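Side-chain contacts in meta cleavage compound hydrolase (Janthinobacterium, PDB 1J1I), which hydrolyses a carbon-carbon bond of the ring-opened meta-cleavage product in carbazole degradation, a step that yields anthranilate: residues A[71-76]-A[113-118]; A[86-91]-A[211-216]; A[250-255]-A[276-281]; A[94-99]-A[125-130]. One frame throughout, in Å; residues are numbered along the deposited sequence.

Interaction 1 of 4, residues A[71-76]-A[113-118]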
loop_
_atom_site.group_PDB
_atom_site.type_symbol
_atom_site.label_atom_id
_atom_site.label_comp_id
_atom_site.label_asym_id
_atom_site.label_seq_id
_atom_site.Cartn_x
_atom_site.Cartn_y
_atom_site.Cartn_z
ATOM N N MET A 71 -21.126 -3.287 -10.687
ATOM C CA MET A 71 -21.696 -3.736 -11.962
ATOM C C MET A 71 -21.368 -5.167 -12.378
ATOM O O MET A 71 -20.220 -5.589 -12.296
ATOM C CB MET A 71 -21.220 -2.793 -13.075
ATOM C CG MET A 71 -21.744 -3.109 -14.480
ATOM S SD MET A 71 -20.649 -2.462 -15.795
ATOM C CE MET A 71 -19.572 -3.904 -16.048
ATOM N N ASP A 72 -22.380 -5.903 -12.837
ATOM C CA ASP A 72 -22.158 -7.260 -13.332
ATOM C C ASP A 72 -21.686 -7.126 -14.776
ATOM O O ASP A 72 -22.324 -6.440 -15.583
ATOM C CB ASP A 72 -23.453 -8.083 -13.313
ATOM C CG ASP A 72 -23.756 -8.673 -11.951
ATOM O OD1 ASP A 72 -22.977 -8.439 -10.996
ATOM O OD2 ASP A 72 -24.783 -9.377 -11.846
ATOM N N MET A 73 -20.567 -7.762 -15.104
ATOM C CA MET A 73 -20.053 -7.698 -16.463
ATOM C C MET A 73 -20.947 -8.438 -17.450
ATOM O O MET A 73 -21.759 -9.285 -17.075
ATOM C CB MET A 73 -18.651 -8.306 -16.548
ATOM C CG MET A 73 -17.552 -7.487 -15.873
ATOM S SD MET A 73 -15.926 -8.186 -16.207
ATOM C CE MET A 73 -15.900 -9.534 -15.024
ATOM N N LEU A 74 -20.774 -8.100 -18.719
ATOM C CA LEU A 74 -21.496 -8.727 -19.816
ATOM C C LEU A 74 -21.371 -10.243 -19.677
ATOM O O LEU A 74 -20.261 -10.770 -19.572
ATOM C CB LEU A 74 -20.866 -8.283 -21.139
ATOM C CG LEU A 74 -21.323 -8.911 -22.457
ATOM C CD1 LEU A 74 -22.756 -8.502 -22.767
ATOM C CD2 LEU A 74 -20.378 -8.447 -23.564
ATOM N N GLY A 75 -22.508 -10.934 -19.666
ATOM C CA GLY A 75 -22.499 -12.384 -19.556
ATOM C C GLY A 75 -22.447 -12.964 -18.152
ATOM O O GLY A 75 -22.525 -14.183 -17.987
ATOM N N PHE A 76 -22.311 -12.112 -17.137
ATOM C CA PHE A 76 -22.243 -12.587 -15.756
ATOM C C PHE A 76 -23.420 -12.127 -14.904
ATOM O O PHE A 76 -24.136 -11.188 -15.260
ATOM C CB PHE A 76 -20.951 -12.105 -15.070
ATOM C CG PHE A 76 -19.696 -12.757 -15.587
ATOM C CD1 PHE A 76 -19.168 -12.412 -16.825
ATOM C CD2 PHE A 76 -19.039 -13.717 -14.823
ATOM C CE1 PHE A 76 -18.001 -13.015 -17.297
ATOM C CE2 PHE A 76 -17.871 -14.327 -15.286
ATOM C CZ PHE A 76 -17.352 -13.974 -16.524
ATOM N N ASN A 113 -11.343 -6.788 -9.924
ATOM C CA ASN A 113 -10.601 -7.981 -9.531
ATOM C C ASN A 113 -10.433 -8.872 -10.758
ATOM O O ASN A 113 -11.366 -9.018 -11.545
ATOM C CB ASN A 113 -11.368 -8.734 -8.442
ATOM C CG ASN A 113 -10.755 -10.080 -8.121
ATOM O OD1 ASN A 113 -11.121 -11.097 -8.707
ATOM N ND2 ASN A 113 -9.802 -10.090 -7.192
ATOM N N SER A 114 -9.245 -9.449 -10.918
ATOM C CA SER A 114 -8.933 -10.330 -12.044
ATOM C C SER A 114 -9.541 -9.862 -13.378
ATOM O O SER A 114 -9.166 -8.806 -13.882
ATOM C CB SER A 114 -9.364 -11.769 -11.715
ATOM O OG SER A 114 -10.721 -11.833 -11.316
ATOM N N MET A 115 -10.462 -10.633 -13.960
ATOM C CA MET A 115 -11.078 -10.233 -15.235
ATOM C C MET A 115 -11.695 -8.831 -15.167
ATOM O O MET A 115 -11.649 -8.072 -16.136
ATOM C CB MET A 115 -12.163 -11.235 -15.666
ATOM C CG MET A 115 -12.897 -10.815 -16.950
ATOM S SD MET A 115 -14.200 -11.988 -17.452
ATOM C CE MET A 115 -13.210 -13.336 -18.089
ATOM N N GLY A 116 -12.287 -8.501 -14.024
ATOM C CA GLY A 116 -12.885 -7.189 -13.855
ATOM C C GLY A 116 -11.795 -6.131 -13.900
ATOM O O GLY A 116 -12.006 -5.017 -14.384
ATOM N N GLY A 117 -10.619 -6.489 -13.393
ATOM C CA GLY A 117 -9.499 -5.565 -13.399
ATOM C C GLY A 117 -9.001 -5.342 -14.817
ATOM O O GLY A 117 -8.726 -4.210 -15.217
ATOM N N ALA A 118 -8.904 -6.420 -15.588
ATOM C CA ALA A 118 -8.451 -6.311 -16.977
ATOM C C ALA A 118 -9.414 -5.426 -17.769
ATOM O O ALA A 118 -9.002 -4.643 -18.631
ATOM C CB ALA A 118 -8.374 -7.695 -17.616
#

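Interaction 2 of 4, residues A[86-91]-A[211-216]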
loop_
_atom_site.group_PDB
_atom_site.type_symbol
_atom_site.label_atom_id
_atom_site.label_comp_id
_atom_site.label_asym_id
_atom_site.label_seq_id
_atom_site.Cartn_x
_atom_site.Cartn_y
_atom_site.Cartn_z
ATOM N N TYR A 86 -18.063 -13.536 -27.014
ATOM C CA TYR A 86 -17.640 -12.871 -25.791
ATOM C C TYR A 86 -16.139 -12.618 -25.781
ATOM O O TYR A 86 -15.366 -13.437 -25.290
ATOM C CB TYR A 86 -18.051 -13.711 -24.575
ATOM C CG TYR A 86 -19.540 -13.693 -24.299
ATOM C CD1 TYR A 86 -20.078 -12.851 -23.321
ATOM C CD2 TYR A 86 -20.419 -14.496 -25.027
ATOM C CE1 TYR A 86 -21.453 -12.811 -23.075
ATOM C CE2 TYR A 86 -21.800 -14.459 -24.792
ATOM C CZ TYR A 86 -22.307 -13.615 -23.816
ATOM O OH TYR A 86 -23.666 -13.560 -23.589
ATOM N N THR A 87 -15.738 -11.478 -26.336
ATOM C CA THR A 87 -14.328 -11.098 -26.395
ATOM C C THR A 87 -14.022 -10.070 -25.308
ATOM O O THR A 87 -14.935 -9.467 -24.745
ATOM C CB THR A 87 -13.982 -10.462 -27.749
ATOM O OG1 THR A 87 -14.634 -9.189 -27.856
ATOM C CG2 THR A 87 -14.446 -11.356 -28.893
ATOM N N GLN A 88 -12.740 -9.871 -25.015
ATOM C CA GLN A 88 -12.353 -8.887 -24.009
ATOM C C GLN A 88 -12.776 -7.519 -24.531
ATOM O O GLN A 88 -13.189 -6.647 -23.772
ATOM C CB GLN A 88 -10.840 -8.937 -23.777
ATOM C CG GLN A 88 -10.317 -7.930 -22.753
ATOM C CD GLN A 88 -11.055 -7.989 -21.427
ATOM O OE1 GLN A 88 -11.601 -9.026 -21.046
ATOM N NE2 GLN A 88 -11.060 -6.874 -20.708
ATOM N N ASP A 89 -12.697 -7.348 -25.846
ATOM C CA ASP A 89 -13.088 -6.096 -26.476
ATOM C C ASP A 89 -14.558 -5.792 -26.165
ATOM O O ASP A 89 -14.924 -4.645 -25.897
ATOM C CB ASP A 89 -12.890 -6.202 -27.986
ATOM C CG ASP A 89 -11.513 -6.727 -28.356
ATOM O OD1 ASP A 89 -11.128 -7.830 -27.883
ATOM O OD2 ASP A 89 -10.818 -6.032 -29.127
ATOM N N ARG A 90 -15.388 -6.830 -26.188
ATOM C CA ARG A 90 -16.817 -6.683 -25.921
ATOM C C ARG A 90 -17.092 -6.291 -24.465
ATOM O O ARG A 90 -17.991 -5.494 -24.192
ATOM C CB ARG A 90 -17.544 -7.986 -26.273
ATOM C CG ARG A 90 -18.999 -7.808 -26.661
ATOM C CD ARG A 90 -19.156 -6.764 -27.761
ATOM N NE ARG A 90 -20.502 -6.762 -28.324
ATOM C CZ ARG A 90 -20.968 -7.705 -29.137
ATOM N NH1 ARG A 90 -20.193 -8.725 -29.486
ATOM N NH2 ARG A 90 -22.207 -7.629 -29.601
ATOM N N ARG A 91 -16.325 -6.843 -23.527
ATOM C CA ARG A 91 -16.508 -6.489 -22.121
ATOM C C ARG A 91 -16.078 -5.041 -21.883
ATOM O O ARG A 91 -16.699 -4.319 -21.100
ATOM C CB ARG A 91 -15.708 -7.424 -21.206
ATOM C CG ARG A 91 -16.373 -8.770 -20.924
ATOM C CD ARG A 91 -15.531 -9.607 -19.955
ATOM N NE ARG A 91 -14.290 -10.060 -20.579
ATOM C CZ ARG A 91 -14.201 -11.109 -21.392
ATOM N NH1 ARG A 91 -15.283 -11.824 -21.676
ATOM N NH2 ARG A 91 -13.036 -11.436 -21.934
ATOM N N LEU A 211 -6.153 -14.440 -21.006
ATOM C CA LEU A 211 -6.685 -13.079 -21.032
ATOM C C LEU A 211 -5.523 -12.151 -20.706
ATOM O O LEU A 211 -5.119 -12.037 -19.551
ATOM C CB LEU A 211 -7.779 -12.929 -19.970
ATOM C CG LEU A 211 -8.772 -11.762 -20.057
ATOM C CD1 LEU A 211 -9.558 -11.710 -18.753
ATOM C CD2 LEU A 211 -8.057 -10.445 -20.294
ATOM N N PHE A 212 -4.985 -11.475 -21.713
ATOM C CA PHE A 212 -3.845 -10.605 -21.467
ATOM C C PHE A 212 -3.731 -9.452 -22.457
ATOM O O PHE A 212 -4.421 -9.409 -23.471
ATOM C CB PHE A 212 -2.561 -11.437 -21.535
ATOM C CG PHE A 212 -2.289 -11.998 -22.900
ATOM C CD1 PHE A 212 -1.721 -11.205 -23.895
ATOM C CD2 PHE A 212 -2.650 -13.306 -23.215
ATOM C CE1 PHE A 212 -1.520 -11.701 -25.183
ATOM C CE2 PHE A 212 -2.453 -13.813 -24.500
ATOM C CZ PHE A 212 -1.887 -13.007 -25.486
ATOM N N TYR A 213 -2.834 -8.529 -22.137
ATOM C CA TYR A 213 -2.546 -7.378 -22.975
ATOM C C TYR A 213 -1.036 -7.360 -23.122
ATOM O O TYR A 213 -0.317 -7.914 -22.288
ATOM C CB TYR A 213 -2.972 -6.076 -22.299
ATOM C CG TYR A 213 -4.445 -5.955 -22.001
ATOM C CD1 TYR A 213 -4.887 -5.717 -20.700
ATOM C CD2 TYR A 213 -5.397 -6.038 -23.019
ATOM C CE1 TYR A 213 -6.239 -5.559 -20.414
ATOM C CE2 TYR A 213 -6.756 -5.879 -22.742
ATOM C CZ TYR A 213 -7.166 -5.638 -21.437
ATOM O OH TYR A 213 -8.498 -5.457 -21.149
ATOM N N ASP A 214 -0.548 -6.737 -24.185
ATOM C CA ASP A 214 0.886 -6.644 -24.359
ATOM C C ASP A 214 1.343 -5.631 -23.315
ATOM O O ASP A 214 0.599 -4.715 -22.963
ATOM C CB ASP A 214 1.237 -6.106 -25.741
ATOM C CG ASP A 214 2.719 -6.180 -26.024
ATOM O OD1 ASP A 214 3.166 -7.223 -26.544
ATOM O OD2 ASP A 214 3.441 -5.208 -25.709
ATOM N N PRO A 215 2.562 -5.787 -22.793
ATOM C CA PRO A 215 3.011 -4.812 -21.797
ATOM C C PRO A 215 2.918 -3.378 -22.336
ATOM O O PRO A 215 2.725 -2.429 -21.575
ATOM C CB PRO A 215 4.444 -5.249 -21.525
ATOM C CG PRO A 215 4.334 -6.749 -21.619
ATOM C CD PRO A 215 3.492 -6.928 -22.872
ATOM N N GLU A 216 3.043 -3.228 -23.654
ATOM C CA GLU A 216 2.968 -1.908 -24.273
ATOM C C GLU A 216 1.607 -1.253 -24.073
ATOM O O GLU A 216 1.516 -0.029 -23.942
ATOM C CB GLU A 216 3.290 -1.997 -25.766
ATOM C CG GLU A 216 4.765 -2.228 -26.050
ATOM C CD GLU A 216 5.639 -1.178 -25.394
ATOM O OE1 GLU A 216 5.531 0.008 -25.770
ATOM O OE2 GLU A 216 6.428 -1.537 -24.497
#

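Interaction 3 of 4, residues A[250-255]-A[276-281]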
loop_
_atom_site.group_PDB
_atom_site.type_symbol
_atom_site.label_atom_id
_atom_site.label_comp_id
_atom_site.label_asym_id
_atom_site.label_seq_id
_atom_site.Cartn_x
_atom_site.Cartn_y
_atom_site.Cartn_z
ATOM N N ASP A 250 1.858 6.155 -13.183
ATOM C CA ASP A 250 1.255 6.741 -11.993
ATOM C C ASP A 250 0.609 5.684 -11.110
ATOM O O ASP A 250 -0.509 5.858 -10.616
ATOM C CB ASP A 250 0.228 7.803 -12.384
ATOM C CG ASP A 250 0.047 8.855 -11.302
ATOM O OD1 ASP A 250 1.054 9.183 -10.635
ATOM O OD2 ASP A 250 -1.083 9.360 -11.127
ATOM N N SER A 251 1.325 4.589 -10.896
ATOM C CA SER A 251 0.791 3.512 -10.074
ATOM C C SER A 251 1.428 3.375 -8.696
ATOM O O SER A 251 2.643 3.498 -8.532
ATOM C CB SER A 251 0.902 2.171 -10.808
ATOM O OG SER A 251 2.252 1.804 -11.053
ATOM N N TRP A 252 0.564 3.133 -7.716
ATOM C CA TRP A 252 0.946 2.909 -6.327
ATOM C C TRP A 252 0.789 1.406 -6.163
ATOM O O TRP A 252 0.050 0.775 -6.920
ATOM C CB TRP A 252 -0.031 3.605 -5.384
ATOM C CG TRP A 252 0.244 5.048 -5.105
ATOM C CD1 TRP A 252 0.784 5.571 -3.962
ATOM C CD2 TRP A 252 -0.055 6.165 -5.954
ATOM N NE1 TRP A 252 0.831 6.941 -4.041
ATOM C CE2 TRP A 252 0.320 7.335 -5.252
ATOM C CE3 TRP A 252 -0.614 6.294 -7.237
ATOM C CZ2 TRP A 252 0.167 8.617 -5.791
ATOM C CZ3 TRP A 252 -0.769 7.573 -7.776
ATOM C CH2 TRP A 252 -0.383 8.717 -7.050
ATOM N N GLY A 253 1.477 0.828 -5.183
ATOM C CA GLY A 253 1.358 -0.598 -4.968
ATOM C C GLY A 253 0.965 -0.899 -3.534
ATOM O O GLY A 253 1.412 -0.209 -2.612
ATOM N N TYR A 254 0.106 -1.900 -3.350
ATOM C CA TYR A 254 -0.326 -2.326 -2.017
ATOM C C TYR A 254 -0.257 -3.848 -1.988
ATOM O O TYR A 254 -1.093 -4.537 -2.582
ATOM C CB TYR A 254 -1.752 -1.863 -1.703
ATOM C CG TYR A 254 -2.159 -2.111 -0.261
ATOM C CD1 TYR A 254 -1.413 -1.579 0.790
ATOM C CD2 TYR A 254 -3.274 -2.892 0.053
ATOM C CE1 TYR A 254 -1.756 -1.817 2.115
ATOM C CE2 TYR A 254 -3.630 -3.136 1.380
ATOM C CZ TYR A 254 -2.861 -2.596 2.406
ATOM O OH TYR A 254 -3.177 -2.846 3.719
ATOM N N ILE A 255 0.749 -4.360 -1.287
ATOM C CA ILE A 255 0.982 -5.794 -1.193
ATOM C C ILE A 255 0.490 -6.301 0.155
ATOM O O ILE A 255 0.868 -5.771 1.204
ATOM C CB ILE A 255 2.481 -6.100 -1.361
ATOM C CG1 ILE A 255 3.050 -5.286 -2.535
ATOM C CG2 ILE A 255 2.687 -7.581 -1.601
ATOM C CD1 ILE A 255 2.459 -5.622 -3.894
ATOM N N LEU A 276 -10.088 3.317 0.183
ATOM C CA LEU A 276 -10.556 4.621 0.640
ATOM C C LEU A 276 -9.384 5.588 0.711
ATOM O O LEU A 276 -9.480 6.729 0.268
ATOM C CB LEU A 276 -11.203 4.514 2.026
ATOM C CG LEU A 276 -12.588 3.872 2.091
ATOM C CD1 LEU A 276 -13.029 3.737 3.543
ATOM C CD2 LEU A 276 -13.576 4.721 1.308
ATOM N N SER A 277 -8.278 5.115 1.271
ATOM C CA SER A 277 -7.075 5.923 1.414
ATOM C C SER A 277 -6.572 6.376 0.041
ATOM O O SER A 277 -6.257 7.550 -0.160
ATOM C CB SER A 277 -5.998 5.111 2.146
ATOM O OG SER A 277 -4.836 5.880 2.399
ATOM N N PHE A 278 -6.507 5.445 -0.904
ATOM C CA PHE A 278 -6.051 5.761 -2.254
ATOM C C PHE A 278 -6.951 6.811 -2.909
ATOM O O PHE A 278 -6.472 7.815 -3.441
ATOM C CB PHE A 278 -6.034 4.494 -3.109
ATOM C CG PHE A 278 -5.693 4.739 -4.556
ATOM C CD1 PHE A 278 -4.446 5.248 -4.919
ATOM C CD2 PHE A 278 -6.612 4.443 -5.556
ATOM C CE1 PHE A 278 -4.123 5.454 -6.262
ATOM C CE2 PHE A 278 -6.298 4.646 -6.904
ATOM C CZ PHE A 278 -5.052 5.151 -7.256
ATOM N N LEU A 279 -8.258 6.581 -2.860
ATOM C CA LEU A 279 -9.213 7.508 -3.457
ATOM C C LEU A 279 -9.232 8.891 -2.797
ATOM O O LEU A 279 -9.522 9.887 -3.459
ATOM C CB LEU A 279 -10.619 6.901 -3.423
ATOM C CG LEU A 279 -10.794 5.614 -4.232
ATOM C CD1 LEU A 279 -12.198 5.068 -4.025
ATOM C CD2 LEU A 279 -10.529 5.894 -5.707
ATOM N N SER A 280 -8.911 8.956 -1.507
ATOM C CA SER A 280 -8.917 10.233 -0.794
ATOM C C SER A 280 -7.846 11.181 -1.316
ATOM O O SER A 280 -8.016 12.398 -1.281
ATOM C CB SER A 280 -8.716 10.018 0.709
ATOM O OG SER A 280 -7.404 9.565 0.986
ATOM N N LEU A 281 -6.739 10.626 -1.797
ATOM C CA LEU A 281 -5.657 11.440 -2.334
ATOM C C LEU A 281 -6.018 11.910 -3.734
ATOM O O LEU A 281 -5.711 13.036 -4.116
ATOM C CB LEU A 281 -4.357 10.636 -2.402
ATOM C CG LEU A 281 -3.741 10.136 -1.094
ATOM C CD1 LEU A 281 -2.498 9.315 -1.419
ATOM C CD2 LEU A 281 -3.394 11.313 -0.187
#

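Interaction 4 of 4, residues A[94-99]-A[125-130]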
loop_
_atom_site.group_PDB
_atom_site.type_symbol
_atom_site.label_atom_id
_atom_site.label_comp_id
_atom_site.label_asym_id
_atom_site.label_seq_id
_atom_site.Cartn_x
_atom_site.Cartn_y
_atom_site.Cartn_z
ATOM N N HIS A 94 -18.744 -2.830 -23.190
ATOM C CA HIS A 94 -19.888 -2.885 -22.291
ATOM C C HIS A 94 -19.699 -1.951 -21.101
ATOM O O HIS A 94 -20.602 -1.189 -20.759
ATOM C CB HIS A 94 -20.128 -4.312 -21.782
ATOM C CG HIS A 94 -21.160 -4.391 -20.700
ATOM N ND1 HIS A 94 -20.858 -4.758 -19.407
ATOM C CD2 HIS A 94 -22.487 -4.113 -20.710
ATOM C CE1 HIS A 94 -21.950 -4.705 -18.667
ATOM N NE2 HIS A 94 -22.955 -4.316 -19.434
ATOM N N LEU A 95 -18.531 -2.015 -20.468
ATOM C CA LEU A 95 -18.256 -1.161 -19.320
ATOM C C LEU A 95 -18.333 0.302 -19.752
ATOM O O LEU A 95 -18.855 1.150 -19.025
ATOM C CB LEU A 95 -16.879 -1.486 -18.732
ATOM C CG LEU A 95 -16.375 -0.609 -17.579
ATOM C CD1 LEU A 95 -17.413 -0.582 -16.460
ATOM C CD2 LEU A 95 -15.044 -1.164 -17.057
ATOM N N HIS A 96 -17.819 0.593 -20.942
ATOM C CA HIS A 96 -17.864 1.950 -21.479
ATOM C C HIS A 96 -19.318 2.408 -21.600
ATOM O O HIS A 96 -19.669 3.511 -21.174
ATOM C CB HIS A 96 -17.178 1.992 -22.854
ATOM C CG HIS A 96 -17.556 3.181 -23.691
ATOM N ND1 HIS A 96 -18.736 3.245 -24.399
ATOM C CD2 HIS A 96 -16.906 4.345 -23.935
ATOM C CE1 HIS A 96 -18.795 4.396 -25.049
ATOM N NE2 HIS A 96 -17.698 5.081 -24.784
ATOM N N ASP A 97 -20.157 1.549 -22.172
ATOM C CA ASP A 97 -21.568 1.860 -22.362
ATOM C C ASP A 97 -22.306 2.006 -21.028
ATOM O O ASP A 97 -23.165 2.876 -20.881
ATOM C CB ASP A 97 -22.242 0.783 -23.235
ATOM C CG ASP A 97 -21.677 0.731 -24.656
ATOM O OD1 ASP A 97 -20.971 1.672 -25.066
ATOM O OD2 ASP A 97 -21.946 -0.250 -25.378
ATOM N N PHE A 98 -21.966 1.166 -20.053
ATOM C CA PHE A 98 -22.599 1.246 -18.740
ATOM C C PHE A 98 -22.285 2.596 -18.102
ATOM O O PHE A 98 -23.174 3.271 -17.592
ATOM C CB PHE A 98 -22.102 0.121 -17.830
ATOM C CG PHE A 98 -22.611 0.213 -16.414
ATOM C CD1 PHE A 98 -21.792 0.697 -15.399
ATOM C CD2 PHE A 98 -23.910 -0.184 -16.097
ATOM C CE1 PHE A 98 -22.251 0.786 -14.081
ATOM C CE2 PHE A 98 -24.386 -0.099 -14.784
ATOM C CZ PHE A 98 -23.550 0.387 -13.770
ATOM N N ILE A 99 -21.016 2.982 -18.133
ATOM C CA ILE A 99 -20.613 4.261 -17.564
ATOM C C ILE A 99 -21.400 5.404 -18.206
ATOM O O ILE A 99 -21.965 6.246 -17.507
ATOM C CB ILE A 99 -19.093 4.483 -17.739
ATOM C CG1 ILE A 99 -18.333 3.505 -16.832
ATOM C CG2 ILE A 99 -18.718 5.911 -17.386
ATOM C CD1 ILE A 99 -16.843 3.478 -17.062
ATOM N N VAL A 125 -7.564 2.767 -20.812
ATOM C CA VAL A 125 -6.677 3.088 -21.920
ATOM C C VAL A 125 -7.472 3.612 -23.123
ATOM O O VAL A 125 -7.103 4.623 -23.724
ATOM C CB VAL A 125 -5.839 1.867 -22.356
ATOM C CG1 VAL A 125 -5.087 2.185 -23.663
ATOM C CG2 VAL A 125 -4.846 1.505 -21.249
ATOM N N LEU A 126 -8.558 2.924 -23.467
ATOM C CA LEU A 126 -9.394 3.321 -24.601
ATOM C C LEU A 126 -10.323 4.503 -24.339
ATOM O O LEU A 126 -10.639 5.259 -25.260
ATOM C CB LEU A 126 -10.253 2.146 -25.080
ATOM C CG LEU A 126 -9.638 1.077 -25.989
ATOM C CD1 LEU A 126 -8.547 0.335 -25.270
ATOM C CD2 LEU A 126 -10.730 0.111 -26.428
ATOM N N HIS A 127 -10.770 4.665 -23.098
ATOM C CA HIS A 127 -11.698 5.747 -22.777
ATOM C C HIS A 127 -11.359 6.430 -21.457
ATOM O O HIS A 127 -12.232 6.599 -20.600
ATOM C CB HIS A 127 -13.118 5.184 -22.695
ATOM C CG HIS A 127 -13.466 4.249 -23.811
ATOM N ND1 HIS A 127 -13.617 4.668 -25.115
ATOM C CD2 HIS A 127 -13.682 2.911 -23.817
ATOM C CE1 HIS A 127 -13.912 3.629 -25.876
ATOM N NE2 HIS A 127 -13.957 2.552 -25.113
ATOM N N SER A 128 -10.105 6.841 -21.301
ATOM C CA SER A 128 -9.658 7.464 -20.060
ATOM C C SER A 128 -10.350 8.768 -19.684
ATOM O O SER A 128 -10.304 9.170 -18.526
ATOM C CB SER A 128 -8.138 7.676 -20.083
ATOM O OG SER A 128 -7.762 8.649 -21.038
ATOM N N GLU A 129 -10.989 9.431 -20.643
ATOM C CA GLU A 129 -11.676 10.679 -20.328
ATOM C C GLU A 129 -12.860 10.431 -19.386
ATOM O O GLU A 129 -13.416 11.364 -18.810
ATOM C CB GLU A 129 -12.150 11.383 -21.608
ATOM C CG GLU A 129 -13.310 10.728 -22.348
ATOM C CD GLU A 129 -12.903 9.529 -23.191
ATOM O OE1 GLU A 129 -11.692 9.232 -23.287
ATOM O OE2 GLU A 129 -13.807 8.885 -23.766
ATOM N N LEU A 130 -13.234 9.167 -19.229
ATOM C CA LEU A 130 -14.336 8.789 -18.351
ATOM C C LEU A 130 -13.824 8.368 -16.976
ATOM O O LEU A 130 -14.593 8.284 -16.018
ATOM C CB LEU A 130 -15.089 7.591 -18.933
ATOM C CG LEU A 130 -15.704 7.684 -20.326
ATOM C CD1 LEU A 130 -16.275 6.321 -20.707
ATOM C CD2 LEU A 130 -16.785 8.757 -20.334
#

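Interaction 1 of 4, residues A[71-76]-A[113-118]
M73 and F76 close over M115 beside the nucleophile elbow of this alpha/beta hydrolase, the sharp strand-to-helix turn that carries the active-site serine S114. The side-chain atoms that meet are carbon and sulfur. M73 lays its thioether along the start of helix 114-126: its CE lies 3.8 Å from M115 CG, and its SD packs 4.0 Å from G116 CA, at a position where a CB would be crowded by N113 O of the same helix turn. The two methionine chains are both bent at their last torsion and cross obliquely. The second kind of contact is Met-aromatic. M115, its side chain directed away from the backbone N (chi1 176°), brings SD to 4.8 Å from the centroid of the F76 ring, in an oblique approach. M73 and F76 are the ends of a type II beta turn, closed by the bond from F76 N to M73 O, and both touch M115. Beyond the contact, R91 and helix 192-208 also touch M115. At the elbow itself, S114 has phi 39° and psi -115°, the strained backbone expected of a nucleophile there, and its OG donates to N113 OD1 at 2.7 Å from above the carbonyl plane.

Interaction 2 of 4, residues A[86-91]-A[211-216]
The N-terminal turn of helix 88-101 meets the loop 211-214 of the alpha/beta hydrolase fold through Q88, which touches both L211 and Y213. T87 caps this helix, its OG1 accepting from R90 N. The Q88 chain runs out from the helix and then bends at chi2 (52°), which turns its amide across the tyrosine. NE2 donates to Y213 OH at 3.0 Å with an N-H...O angle of only 132°, the hydroxyl lying off the amide plane, and the amide and ring planes are 74° apart. On its other end the amide is gripped by R91: NE and NH2 both reach Q88 OE1, each at 2.9 Å, and the oxygen lies in the guanidinium plane. This side-on grip fixes which end of the amide faces the tyrosine. L211 CD2 packs 3.9 Å from the same OE1. A leucine in place of Q88 would probably leave the NE and NH2 of R91 without their shared acceptor and Y213 OH without this donor. The contact lies against helix 114-126, where Y213 OH is also hydrogen-bonded to A118 O and Q88 NE2 to T119 OG1, while W204 of helix 192-208 packs on Q88.

Interaction 3 of 4, residues A[250-255]-A[276-281]
F278 points the edge of its ring at the six-membered ring of W252, an offset edge-to-face aromatic pair that joins 251-256, the last strand of this chain's sheet, to the C-terminal helix 268-281. The leading atom is F278 CE1, which comes 3.7 Å from W252 CE3 and 4.1 Å from W252 CD2, one of the two carbons shared by the indole rings. W252 CE3 lies in the plane of the phenylalanine ring, the two planes are inclined at 66°, and the ring centroids are 5.8 Å apart. In F278 a chi1 of 175° carries the ring away from the helix toward the sheet, where L226, A133 and V135 of two further strands also meet it. The CB bond of W252 points toward the helix, and L226 packs against the indole as well. The polar end of the indole faces the second subunit: W252 NE1 donates to D270 OD1 of that subunit, and residues 253-255 pair in an antiparallel ladder with one of its strands, continuing the sheet through the interface. The W252-F278 contact itself is carbon to carbon. The same indole thus gives its benzene ring to the core and its N-H to the neighbouring chain, consistent with burial of an aromatic group whose one polar atom is satisfied.

Interaction 4 of 4, residues A[94-99]-A[125-130]
H96 lays the edge of its imidazole on the face of H127 where helix 88-101 passes the C-terminal end of helix 114-126, two helices of the alpha/beta hydrolase fold. This is the tight part: H96 CD2 sits over the centre of the H127 ring, 3.4 Å from H127 CG, with the ring planes at 51°. L126 CB covers the opposite face, offset toward the rim, so the H127 ring is held between the two. A chi1 of 161° swings the H96 imidazole out to both this ring and L130, whose CD1 is 3.8 Å from H96 CD2. The looser part is aliphatic, I99 CG2 to L130 CD1 at 4.1 Å; H96, H127 and L130 all remain partly exposed, while I99 is buried. The H96 ring is also anchored within its own helix by D97 OD1. Replacing H96 by alanine removes the ring, which would probably uncover one face of H127 and leave D97 OD1 without this donor. In that anchoring bond H96 ND1 donates at 2.8 Å to D97 OD1, which lies in the imidazole plane.

Interactions 1, 2 and 4 cluster around helices 88-101 and 114-126. Interaction 1 lies about 12 Å from interaction 2 and 13 Å from interaction 4, centre to centre, and touches both: A118 O to Y213 OH joins helix 114-126, which follows the elbow, to residues 211-216, and M71 on F98 joins the end of strand 67-71 to helix 88-101. Interactions 2 and 4 share helix 88-101, and interactions 1 and 4 share helix 114-126. Along the chain the segments of interaction 1 alternate with those of interactions 2 and 4. Interaction 3 comes last, about 21 Å from interactions 1 and 4 and 24 Å from interaction 2, between centres. The first group thus reaches the active site, while interaction 3 lies away from it at the dimer edge.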